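Local coordinates for alpha-L-rhamnosidase (Aspergillus terreus, PDB 6GSZ), which probably hydrolyses terminal non-reducing alpha-L-rhamnose residues from alpha-L-rhamnosides, as a calcium-binding glycoside hydrolase, at residues Ile342-Arg353 with His378-Trp389. Sequence-based numbering, arbitrary orientation. Where two conformers were deposited one is given.
Sequences IRVKGPKGQTIR and HFTLSGEGVQEW. With CA (calcium ion), chain J.
Ile342 pairs with Trp389 through two antiparallel backbone hydrogen bonds and sends its CD1 inward over one face of the Phe379 ring, 4.2 Å from the centroid. With CG1 between the backbone N and the carbonyl carbon (chi1 68°), the chain also carries CD1 to 3.8 Å from Trp389 CE3. On the other face of this sheet, in the conformers given, Arg343 NE and Glu388 OE2 form a salt bridge of 2.8 Å. The guanidinium and carboxylate planes are within 5° of each other, yet the oxygen lies over the guanidinium face, so this is not the in-plane, two-pronged kind; other conformers of both residues may not keep it. Val344 exchanges backbone hydrogen bonds with Gln387, and its CG1 touches Leu381 CD2 at 3.9 Å. Past the strand, Lys345 runs extended along Gly385, while Gly346 N donates to a water that also lies within hydrogen-bonding distance of Gly385 O and Gln387 OE1. The type II turn Pro347-Gln350 then swings the chain onto the other strand pair: Gly349 N donates to Leu381 O, and Gln350 O accepts a hydrogen bond from Leu381 N at 2.9 Å. Thr351 and Thr380 join their OG1 atoms in a 2.8 Å hydrogen bond. Ile352 forms two backbone hydrogen bonds with Phe379 and packs CG1 on Leu381 CD1. Arg353 lays CG over the His378 ring, its guanidinium turning on to Asp404. Both segments thus cross between two sheets of the concanavalin-like domain, with Ile342, Val344, Ile352, Phe379, Leu381 and Trp389 packed between them. In the conformer given, exposed Glu384 binds a calcium ion through both carboxylate oxygens, with four waters also on the metal. This is consistent with a peripheral metal site, whereas the contact itself rests on backbone pairing and an apolar core.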
ATOM      1  N   ILE A 342     -22.844   6.531 -11.364  1.00 15.37           N
ATOM      2  CA  ILE A 342     -24.031   7.343 -11.632  1.00 17.14           C
ATOM      3  C   ILE A 342     -25.137   6.413 -12.122  1.00 16.77           C
ATOM      4  O   ILE A 342     -24.849   5.358 -12.707  1.00 16.98           O
ATOM      5  CB  ILE A 342     -23.754   8.482 -12.643  1.00 17.10           C
ATOM      6  CG1 ILE A 342     -23.456   7.978 -14.062  1.00 17.15           C
ATOM      7  CG2 ILE A 342     -22.682   9.406 -12.085  1.00 19.07           C
ATOM      8  CD1 ILE A 342     -23.145   9.063 -15.074  1.00 18.52           C
ATOM      9  N   ARG A 343     -26.380   6.814 -11.813  1.00 16.44           N
ATOM     10  CA  ARG A 343     -27.562   6.181 -12.313  0.60 18.30           C
ATOM     11  C   ARG A 343     -28.489   7.298 -12.780  1.00 20.06           C
ATOM     12  O   ARG A 343     -28.981   8.069 -11.954  1.00 21.84           O
ATOM     13  CB  ARG A 343     -28.199   5.326 -11.214  0.60 21.90           C
ATOM     14  CG  ARG A 343     -27.341   4.137 -10.806  0.60 24.42           C
ATOM     15  CD  ARG A 343     -27.678   3.453  -9.500  0.60 29.66           C
ATOM     16  NE  ARG A 343     -26.896   2.231  -9.294  0.60 32.82           N
ATOM     17  CZ  ARG A 343     -27.094   1.383  -8.284  0.60 35.88           C
ATOM     18  NH1 ARG A 343     -27.905   1.724  -7.296  0.60 36.26           N
ATOM     19  NH2 ARG A 343     -26.506   0.199  -8.274  0.60 34.82           N
ATOM     20  N   VAL A 344     -28.667   7.414 -14.098  1.00 19.36           N
ATOM     21  CA  VAL A 344     -29.183   8.647 -14.629  1.00 20.62           C
ATOM     22  C   VAL A 344     -29.892   8.374 -15.956  1.00 21.33           C
ATOM     23  O   VAL A 344     -29.463   7.539 -16.728  1.00 19.80           O
ATOM     24  CB  VAL A 344     -28.036   9.661 -14.812  1.00 21.49           C
ATOM     25  CG1 VAL A 344     -26.961   9.142 -15.771  1.00 22.97           C
ATOM     26  CG2 VAL A 344     -28.546  11.029 -15.245  1.00 24.02           C
ATOM     27  N   LYS A 345     -30.955   9.148 -16.213  1.00 20.15           N
ATOM     28  CA  LYS A 345     -31.646   9.177 -17.499  1.00 22.59           C
ATOM     29  C   LYS A 345     -31.612  10.612 -18.031  1.00 19.53           C
ATOM     30  O   LYS A 345     -31.805  11.573 -17.303  1.00 22.51           O
ATOM     31  CB  LYS A 345     -33.106   8.707 -17.373  1.00 27.70           C
ATOM     32  CG  LYS A 345     -33.918   8.904 -18.647  1.00 32.82           C
ATOM     33  CD  LYS A 345     -35.187   8.103 -18.710  1.00 40.81           C
ATOM     34  CE  LYS A 345     -35.729   8.077 -20.130  1.00 44.81           C
ATOM     35  NZ  LYS A 345     -37.152   7.692 -20.177  1.00 47.79           N
ATOM     36  N   GLY A 346     -31.397  10.768 -19.326  1.00 20.14           N
ATOM     37  CA  GLY A 346     -31.417  12.094 -19.873  1.00 21.36           C
ATOM     38  C   GLY A 346     -31.408  12.073 -21.388  1.00 22.06           C
ATOM     39  O   GLY A 346     -31.355  11.003 -21.992  1.00 23.13           O
ATOM     40  N   PRO A 347     -31.438  13.260 -22.023  1.00 22.25           N
ATOM     41  CA  PRO A 347     -31.525  13.352 -23.471  1.00 24.53           C
ATOM     42  C   PRO A 347     -30.335  12.744 -24.231  1.00 23.85           C
ATOM     43  O   PRO A 347     -29.161  12.965 -23.891  1.00 22.86           O
ATOM     44  CB  PRO A 347     -31.569  14.866 -23.705  1.00 24.79           C
ATOM     45  CG  PRO A 347     -32.147  15.420 -22.430  1.00 25.26           C
ATOM     46  CD  PRO A 347     -31.437  14.594 -21.380  1.00 23.13           C
ATOM     47  N   LYS A 348     -30.670  12.012 -25.299  1.00 23.95           N
ATOM     48  CA  LYS A 348     -29.681  11.464 -26.190  1.00 22.84           C
ATOM     49  C   LYS A 348     -28.734  12.571 -26.677  1.00 21.62           C
ATOM     50  O   LYS A 348     -29.171  13.595 -27.209  1.00 23.16           O
ATOM     51  CB  LYS A 348     -30.380  10.808 -27.387  1.00 24.05           C
ATOM     52  CG  LYS A 348     -29.436  10.107 -28.358  1.00 23.08           C
ATOM     53  CD  LYS A 348     -30.184   9.332 -29.446  1.00 24.49           C
ATOM     54  CE  LYS A 348     -29.214   8.635 -30.375  1.00 31.73           C
ATOM     55  NZ  LYS A 348     -29.903   7.747 -31.341  1.00 35.22           N
ATOM     56  N   GLY A 349     -27.421  12.347 -26.496  1.00 18.55           N
ATOM     57  CA  GLY A 349     -26.363  13.245 -26.965  1.00 20.30           C
ATOM     58  C   GLY A 349     -26.016  14.366 -26.009  1.00 19.19           C
ATOM     59  O   GLY A 349     -25.085  15.127 -26.281  1.00 21.42           O
ATOM     60  N   GLN A 350     -26.729  14.466 -24.881  1.00 19.07           N
ATOM     61  CA  GLN A 350     -26.356  15.406 -23.825  1.00 19.79           C
ATOM     62  C   GLN A 350     -25.186  14.846 -23.008  1.00 18.87           C
ATOM     63  O   GLN A 350     -25.216  13.685 -22.562  1.00 19.18           O
ATOM     64  CB  GLN A 350     -27.547  15.684 -22.914  1.00 19.36           C
ATOM     65  CG  GLN A 350     -27.221  16.689 -21.816  1.00 21.81           C
ATOM     66  CD  GLN A 350     -28.462  17.321 -21.273  1.00 23.79           C
ATOM     67  OE1 GLN A 350     -29.403  17.565 -22.027  1.00 28.15           O
ATOM     68  NE2 GLN A 350     -28.468  17.625 -19.982  1.00 27.47           N
ATOM     69  N   THR A 351     -24.171  15.687 -22.793  1.00 18.91           N
ATOM     70  CA  THR A 351     -22.980  15.300 -22.077  1.00 18.04           C
ATOM     71  C   THR A 351     -22.968  15.908 -20.667  1.00 20.16           C
ATOM     72  O   THR A 351     -23.121  17.125 -20.483  1.00 20.78           O
ATOM     73  CB  THR A 351     -21.722  15.721 -22.856  1.00 19.96           C
ATOM     74  OG1 THR A 351     -21.803  15.194 -24.180  1.00 20.20           O
ATOM     75  CG2 THR A 351     -20.423  15.282 -22.197  1.00 19.24           C
ATOM     76  N   ILE A 352     -22.716  15.039 -19.680  1.00 17.11           N
ATOM     77  CA  ILE A 352     -22.452  15.430 -18.315  1.00 16.69           C
ATOM     78  C   ILE A 352     -20.935  15.448 -18.085  1.00 17.06           C
ATOM     79  O   ILE A 352     -20.250  14.498 -18.459  1.00 18.02           O
ATOM     80  CB  ILE A 352     -23.102  14.440 -17.328  1.00 18.12           C
ATOM     81  CG1 ILE A 352     -24.487  13.965 -17.765  1.00 18.82           C
ATOM     82  CG2 ILE A 352     -23.101  15.025 -15.929  1.00 18.48           C
ATOM     83  CD1 ILE A 352     -25.118  12.948 -16.827  1.00 19.77           C
ATOM     84  N   ARG A 353     -20.456  16.501 -17.413  1.00 17.18           N
ATOM     85  CA  ARG A 353     -19.051  16.637 -17.071  1.00 17.59           C
ATOM     86  C   ARG A 353     -18.899  16.623 -15.547  1.00 18.89           C
ATOM     87  O   ARG A 353     -19.709  17.260 -14.826  1.00 17.69           O
ATOM     88  CB  ARG A 353     -18.480  17.941 -17.634  1.00 17.70           C
ATOM     89  CG  ARG A 353     -16.978  18.093 -17.448  1.00 17.69           C
ATOM     90  CD  ARG A 353     -16.418  19.404 -17.954  1.00 18.29           C
ATOM     91  NE  ARG A 353     -16.902  20.514 -17.152  1.00 19.92           N
ATOM     92  CZ  ARG A 353     -16.706  21.791 -17.440  1.00 26.75           C
ATOM     93  NH1 ARG A 353     -15.991  22.129 -18.503  1.00 27.89           N
ATOM     94  NH2 ARG A 353     -17.197  22.726 -16.639  1.00 30.14           N
ATOM     95  N   HIS A 378     -16.371  12.718 -18.746  1.00 13.39           N
ATOM     96  CA  HIS A 378     -17.512  13.132 -19.549  1.00 14.40           C
ATOM     97  C   HIS A 378     -18.348  11.903 -19.862  1.00 14.40           C
ATOM     98  O   HIS A 378     -17.785  10.915 -20.359  1.00 15.91           O
ATOM     99  CB  HIS A 378     -17.082  13.772 -20.864  1.00 15.75           C
ATOM    100  CG  HIS A 378     -16.423  15.107 -20.741  1.00 17.36           C
ATOM    101  ND1 HIS A 378     -15.091  15.251 -20.462  1.00 21.19           N
ATOM    102  CD2 HIS A 378     -16.916  16.353 -20.898  1.00 20.52           C
ATOM    103  CE1 HIS A 378     -14.773  16.537 -20.474  1.00 20.88           C
ATOM    104  NE2 HIS A 378     -15.881  17.244 -20.737  1.00 21.22           N
ATOM    105  N   PHE A 379     -19.663  12.002 -19.647  1.00 14.67           N
ATOM    106  CA  PHE A 379     -20.551  10.912 -19.962  1.00 15.14           C
ATOM    107  C   PHE A 379     -21.646  11.444 -20.880  1.00 16.01           C
ATOM    108  O   PHE A 379     -22.408  12.319 -20.470  1.00 16.55           O
ATOM    109  CB  PHE A 379     -21.168  10.313 -18.694  1.00 16.38           C
ATOM    110  CG  PHE A 379     -22.145   9.199 -18.927  1.00 15.48           C
ATOM    111  CD1 PHE A 379     -21.715   7.894 -19.112  1.00 14.58           C
ATOM    112  CD2 PHE A 379     -23.496   9.477 -19.038  1.00 17.02           C
ATOM    113  CE1 PHE A 379     -22.606   6.875 -19.377  1.00 14.56           C
ATOM    114  CE2 PHE A 379     -24.394   8.460 -19.276  1.00 16.55           C
ATOM    115  CZ  PHE A 379     -23.951   7.163 -19.463  1.00 16.69           C
ATOM    116  N   THR A 380     -21.702  10.897 -22.091  1.00 14.46           N
ATOM    117  CA  THR A 380     -22.762  11.300 -23.031  1.00 14.88           C
ATOM    118  C   THR A 380     -23.901  10.276 -22.946  1.00 14.39           C
ATOM    119  O   THR A 380     -23.704   9.041 -23.151  1.00 15.00           O
ATOM    120  CB  THR A 380     -22.267  11.480 -24.452  1.00 14.52           C
ATOM    121  OG1 THR A 380     -21.251  12.481 -24.442  1.00 17.60           O
ATOM    122  CG2 THR A 380     -23.395  11.851 -25.406  1.00 16.99           C
ATOM    123  N   LEU A 381     -25.093  10.804 -22.641  1.00 16.14           N
ATOM    124  CA  LEU A 381     -26.321  10.031 -22.420  1.00 16.32           C
ATOM    125  C   LEU A 381     -26.862   9.497 -23.755  1.00 16.98           C
ATOM    126  O   LEU A 381     -26.608  10.069 -24.836  1.00 17.21           O
ATOM    127  CB  LEU A 381     -27.372  10.951 -21.791  1.00 19.17           C
ATOM    128  CG  LEU A 381     -27.049  11.408 -20.373  1.00 18.00           C
ATOM    129  CD1 LEU A 381     -27.537  12.829 -20.126  1.00 22.09           C
ATOM    130  CD2 LEU A 381     -27.634  10.443 -19.368  1.00 19.37           C
ATOM    131  N   SER A 382     -27.639   8.419 -23.676  1.00 17.43           N
ATOM    132  CA  SER A 382     -28.227   7.778 -24.859  1.00 19.43           C
ATOM    133  C   SER A 382     -29.736   8.039 -24.975  1.00 21.61           C
ATOM    134  O   SER A 382     -30.288   7.757 -26.042  1.00 23.60           O
ATOM    135  CB  SER A 382     -28.002   6.297 -24.841  1.00 20.37           C
ATOM    136  OG  SER A 382     -28.793   5.708 -23.824  1.00 21.71           O
ATOM    137  N   GLY A 383     -30.362   8.528 -23.896  1.00 22.18           N
ATOM    138  CA  GLY A 383     -31.856   8.683 -23.703  1.00 25.71           C
ATOM    139  C   GLY A 383     -32.628   7.391 -23.793  1.00 31.65           C
ATOM    140  O   GLY A 383     -33.874   7.439 -23.960  1.00 46.43           O
ATOM    141  N   GLU A 384     -31.900   6.260 -23.730  0.50 30.95           N
ATOM    142  CA  GLU A 384     -32.463   4.902 -23.722  0.50 31.43           C
ATOM    143  C   GLU A 384     -32.599   4.456 -22.267  0.50 34.44           C
ATOM    144  O   GLU A 384     -31.921   3.512 -21.814  0.50 39.89           O
ATOM    145  CB  GLU A 384     -31.567   3.893 -24.443  0.50 29.92           C
ATOM    146  CG  GLU A 384     -31.267   4.237 -25.890  1.00 28.39           C
ATOM    147  CD  GLU A 384     -30.241   3.363 -26.592  1.00 25.11           C
ATOM    148  OE1 GLU A 384     -29.719   2.356 -26.049  1.00 28.38           O
ATOM    149  OE2 GLU A 384     -29.903   3.749 -27.691  1.00 29.50           O
ATOM    150  N   GLY A 385     -33.416   5.208 -21.523  0.50 27.39           N
ATOM    151  CA  GLY A 385     -33.779   4.850 -20.183  0.50 29.99           C
ATOM    152  C   GLY A 385     -32.687   5.193 -19.186  0.50 25.62           C
ATOM    153  O   GLY A 385     -31.778   5.979 -19.482  0.50 23.21           O
ATOM    154  N   VAL A 386     -32.793   4.584 -18.004  1.00 23.87           N
ATOM    155  CA  VAL A 386     -31.883   4.853 -16.926  1.00 24.31           C
ATOM    156  C   VAL A 386     -30.562   4.133 -17.215  1.00 25.63           C
ATOM    157  O   VAL A 386     -30.537   2.947 -17.481  1.00 28.19           O
ATOM    158  CB  VAL A 386     -32.463   4.391 -15.589  1.00 27.58           C
ATOM    159  CG1 VAL A 386     -31.453   4.565 -14.457  1.00 28.11           C
ATOM    160  CG2 VAL A 386     -33.748   5.138 -15.288  1.00 25.62           C
ATOM    161  N   GLN A 387     -29.465   4.870 -17.147  1.00 20.47           N
ATOM    162  CA  GLN A 387     -28.146   4.302 -17.457  1.00 18.42           C
ATOM    163  C   GLN A 387     -27.313   4.271 -16.169  1.00 17.10           C
ATOM    164  O   GLN A 387     -27.454   5.135 -15.350  1.00 19.88           O
ATOM    165  CB  GLN A 387     -27.461   5.161 -18.515  1.00 18.67           C
ATOM    166  CG  GLN A 387     -28.275   5.278 -19.804  1.00 19.17           C
ATOM    167  CD  GLN A 387     -27.580   6.147 -20.823  1.00 18.77           C
ATOM    168  OE1 GLN A 387     -27.970   7.306 -21.034  1.00 20.21           O
ATOM    169  NE2 GLN A 387     -26.524   5.607 -21.430  1.00 17.88           N
ATOM    170  N   GLU A 388     -26.466   3.243 -16.018  1.00 18.49           N
ATOM    171  CA  GLU A 388     -25.522   3.184 -14.934  0.70 18.20           C
ATOM    172  C   GLU A 388     -24.106   3.189 -15.513  1.00 18.49           C
ATOM    173  O   GLU A 388     -23.829   2.494 -16.501  1.00 21.37           O
ATOM    174  CB  GLU A 388     -25.751   1.946 -14.091  0.70 20.95           C
ATOM    175  CG  GLU A 388     -27.078   1.972 -13.384  0.70 26.63           C
ATOM    176  CD  GLU A 388     -27.274   0.848 -12.395  0.70 34.59           C
ATOM    177  OE1 GLU A 388     -26.605  -0.189 -12.542  0.70 50.82           O
ATOM    178  OE2 GLU A 388     -28.077   1.027 -11.477  0.70 52.56           O
ATOM    179  N   TRP A 389     -23.223   3.971 -14.887  1.00 15.90           N
ATOM    180  CA  TRP A 389     -21.853   4.105 -15.393  1.00 13.76           C
ATOM    181  C   TRP A 389     -20.894   4.313 -14.237  1.00 13.76           C
ATOM    182  O   TRP A 389     -21.167   5.048 -13.291  1.00 14.74           O
ATOM    183  CB  TRP A 389     -21.776   5.239 -16.414  1.00 16.10           C
ATOM    184  CG  TRP A 389     -20.399   5.623 -16.876  1.00 15.26           C
ATOM    185  CD1 TRP A 389     -19.694   5.065 -17.901  1.00 16.99           C
ATOM    186  CD2 TRP A 389     -19.551   6.639 -16.323  1.00 15.77           C
ATOM    187  NE1 TRP A 389     -18.483   5.686 -18.050  1.00 16.34           N
ATOM    188  CE2 TRP A 389     -18.360   6.643 -17.076  1.00 16.80           C
ATOM    189  CE3 TRP A 389     -19.657   7.504 -15.224  1.00 17.67           C
ATOM    190  CZ2 TRP A 389     -17.326   7.532 -16.803  1.00 17.84           C
ATOM    191  CZ3 TRP A 389     -18.628   8.378 -14.953  1.00 19.18           C
ATOM    192  CH2 TRP A 389     -17.479   8.387 -15.736  1.00 18.34           C
TER
HETATM  193 CA    CA J 928     -28.070   2.338 -27.838  0.80 22.42          CA
HETATM  194  O   HOH W   1     -30.565   8.118 -20.753  1.00 23.90           O
HETATM  195  O   HOH W   2     -25.830   2.038 -28.837  1.00 26.68           O
HETATM  196  O   HOH W   3     -27.763   0.076 -27.143  1.00 32.57           O
HETATM  197  O   HOH W   4     -27.553   4.448 -28.903  1.00 35.07           O
HETATM  198  O   HOH W   5     -26.902   3.138 -25.978  1.00 25.03           O